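Tungsten formylmethanofuran dehydrogenase subunit E (Syntrophus aciditrophicus, PDB 3D00) is of uncertain function, but binds zinc and resembles the FmdE subunit of the formylmethanofuran dehydrogenases implicated in microbial methanogenesis. Local coordinates at residues L102-M107 against E112-F117. Sequence-based numbering, arbitrary orientation.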
loop_
_atom_site.group_PDB
_atom_site.type_symbol
_atom_site.label_atom_id
_atom_site.label_comp_id
_atom_site.label_asym_id
_atom_site.label_seq_id
_atom_site.Cartn_x
_atom_site.Cartn_y
_atom_site.Cartn_z
ATOM N N LEU A 102 -16.890 4.464 -10.813
ATOM C CA LEU A 102 -18.306 4.549 -10.490
ATOM C C LEU A 102 -19.032 5.542 -11.411
ATOM O O LEU A 102 -18.536 6.628 -11.701
ATOM C CB LEU A 102 -18.510 4.916 -9.019
ATOM C CG LEU A 102 -18.635 3.751 -8.027
ATOM C CD1 LEU A 102 -17.517 2.806 -8.304
ATOM C CD2 LEU A 102 -18.628 4.231 -6.553
ATOM N N ASP A 103 -20.209 5.125 -11.855
ATOM C CA ASP A 103 -21.053 5.874 -12.771
ATOM C C ASP A 103 -22.286 6.301 -11.954
ATOM O O ASP A 103 -23.202 5.509 -11.725
ATOM C CB ASP A 103 -21.430 4.948 -13.940
ATOM C CG ASP A 103 -21.903 5.690 -15.191
ATOM O OD1 ASP A 103 -21.281 6.695 -15.591
ATOM O OD2 ASP A 103 -22.893 5.212 -15.810
ATOM N N VAL A 104 -22.277 7.544 -11.469
ATOM C CA VAL A 104 -23.405 8.073 -10.665
ATOM C C VAL A 104 -24.715 8.114 -11.462
ATOM O O VAL A 104 -25.794 7.947 -10.865
ATOM C CB VAL A 104 -23.078 9.435 -10.009
ATOM C CG1 VAL A 104 -24.272 9.947 -9.165
ATOM C CG2 VAL A 104 -21.825 9.298 -9.140
ATOM N N GLU A 105 -24.611 8.238 -12.793
ATOM C CA GLU A 105 -25.783 8.071 -13.694
ATOM C C GLU A 105 -26.530 6.749 -13.446
ATOM O O GLU A 105 -27.764 6.679 -13.598
ATOM C CB GLU A 105 -25.399 8.188 -15.189
ATOM C CG GLU A 105 -24.231 9.192 -15.533
ATOM C CD GLU A 105 -24.265 9.747 -16.991
ATOM O OE1 GLU A 105 -24.870 9.103 -17.893
ATOM O OE2 GLU A 105 -23.678 10.835 -17.240
ATOM N N LYS A 106 -25.794 5.711 -13.036
ATOM C CA LYS A 106 -26.388 4.401 -12.736
ATOM C C LYS A 106 -26.883 4.230 -11.279
ATOM O O LYS A 106 -27.469 3.200 -10.926
ATOM C CB LYS A 106 -25.396 3.286 -13.089
ATOM C CG LYS A 106 -25.126 3.104 -14.591
HETATM N N MSE A 107 -26.669 5.220 -10.426
HETATM C CA MSE A 107 -27.150 5.116 -9.037
HETATM C C MSE A 107 -28.450 5.894 -8.829
HETATM O O MSE A 107 -28.483 6.927 -8.107
HETATM C CB MSE A 107 -26.131 5.661 -8.055
HETATM C CG MSE A 107 -24.754 5.130 -8.180
HETATM SE SE MSE A 107 -23.746 6.207 -7.033
HETATM C CE MSE A 107 -22.084 5.901 -7.908
ATOM N N GLU A 112 -28.641 5.167 -1.120
ATOM C CA GLU A 112 -27.654 4.955 -0.048
ATOM C C GLU A 112 -26.233 4.925 -0.576
ATOM O O GLU A 112 -25.360 5.560 -0.009
ATOM C CB GLU A 112 -27.941 3.685 0.763
ATOM C CG GLU A 112 -29.063 3.835 1.811
ATOM C CD GLU A 112 -28.770 4.921 2.850
ATOM O OE1 GLU A 112 -27.672 4.915 3.459
ATOM O OE2 GLU A 112 -29.646 5.784 3.058
ATOM N N ILE A 113 -26.002 4.198 -1.664
ATOM C CA ILE A 113 -24.711 4.269 -2.325
ATOM C C ILE A 113 -24.429 5.716 -2.748
ATOM O O ILE A 113 -23.330 6.216 -2.546
ATOM C CB ILE A 113 -24.610 3.327 -3.508
ATOM C CG1 ILE A 113 -24.848 1.879 -3.074
ATOM C CG2 ILE A 113 -23.222 3.463 -4.156
ATOM C CD1 ILE A 113 -24.724 0.893 -4.224
ATOM N N ARG A 114 -25.423 6.424 -3.274
ATOM C CA ARG A 114 -25.192 7.788 -3.728
ATOM C C ARG A 114 -24.854 8.701 -2.572
ATOM O O ARG A 114 -23.965 9.533 -2.684
ATOM C CB ARG A 114 -26.399 8.315 -4.480
ATOM C CG ARG A 114 -26.178 9.661 -5.183
ATOM C CD ARG A 114 -27.371 10.009 -6.183
ATOM N NE ARG A 114 -28.658 10.227 -5.515
ATOM C CZ ARG A 114 -28.932 11.255 -4.703
ATOM N NH1 ARG A 114 -27.997 12.180 -4.431
ATOM N NH2 ARG A 114 -30.147 11.361 -4.140
ATOM N N ASN A 115 -25.545 8.540 -1.447
ATOM C CA ASN A 115 -25.320 9.402 -0.288
ATOM C C ASN A 115 -23.925 9.181 0.261
ATOM O O ASN A 115 -23.252 10.123 0.652
ATOM C CB ASN A 115 -26.376 9.173 0.815
ATOM C CG ASN A 115 -27.785 9.707 0.441
ATOM O OD1 ASN A 115 -27.944 10.537 -0.468
ATOM N ND2 ASN A 115 -28.808 9.204 1.136
ATOM N N TRP A 116 -23.502 7.917 0.275
ATOM C CA TRP A 116 -22.132 7.523 0.640
ATOM C C TRP A 116 -21.101 8.098 -0.344
ATOM O O TRP A 116 -20.124 8.722 0.058
ATOM C CB TRP A 116 -21.997 5.978 0.683
ATOM C CG TRP A 116 -20.549 5.533 0.768
ATOM C CD1 TRP A 116 -19.769 5.492 1.885
ATOM C CD2 TRP A 116 -19.710 5.141 -0.317
ATOM N NE1 TRP A 116 -18.503 5.090 1.572
ATOM C CE2 TRP A 116 -18.428 4.867 0.226
ATOM C CE3 TRP A 116 -19.911 4.989 -1.700
ATOM C CZ2 TRP A 116 -17.370 4.437 -0.549
ATOM C CZ3 TRP A 116 -18.856 4.568 -2.480
ATOM C CH2 TRP A 116 -17.582 4.304 -1.900
ATOM N N PHE A 117 -21.329 7.869 -1.635
ATOM C CA PHE A 117 -20.366 8.277 -2.648
ATOM C C PHE A 117 -20.194 9.784 -2.605
ATOM O O PHE A 117 -19.086 10.262 -2.622
ATOM C CB PHE A 117 -20.782 7.781 -4.050
ATOM C CG PHE A 117 -19.749 8.031 -5.125
ATOM C CD1 PHE A 117 -18.449 7.567 -4.987
ATOM C CD2 PHE A 117 -20.076 8.716 -6.278
ATOM C CE1 PHE A 117 -17.500 7.794 -5.980
ATOM C CE2 PHE A 117 -19.129 8.939 -7.263
ATOM C CZ PHE A 117 -17.835 8.482 -7.102
#
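The selenomethionine M107 and the ring of F117 bury the most surface in this contact, with L102 meeting the same ring. M107 crosses F117 at about a right angle: its terminal CE lies 3.8 Å from F117 CD2, and SE sits obliquely to the ring, 5.4 Å from the centroid and 51° off its normal, a loose Met-aromatic contact. Because the M107 chain runs extended beyond CG, the selenium reaches the helix itself, touching the methyl I113 CG2 at 4.0 Å and resting against the CA of R114. L102 approaches F117 from over one face. Its CD2 methyl stands 4.0 Å from the F117 ring centroid, 27° off the normal, in a CH-pi contact, while CB lies above the rim of the same ring near CZ. The same methyl also touches the edge of the W116 indole at CZ3, in a direction roughly perpendicular to its line to the F117 centroid. V104 meets F117 at the ring edge, where V104 CG2 lies 3.3 Å from F117 CE2. With CG anti to the backbone N (chi1 -173°), F117 reaches off the helix into this group of three side chains. R114 passes alongside, with R114 CD 3.8 Å from the carbonyl oxygen M107 O. No hydrogen bond links the two segments, so the interface is held by apolar packing, while a short 3-10 turn at 104-106 carries the chain from L102 round to M107. The contact thus folds the loop after strand 96-102 back onto helix 111-117 within the FmdE family region, away from the zinc site. L102 also packs on helix 28-42 and strand 143-149, I113 meets helix 129-138, and F117 touches A172 of the second subunit.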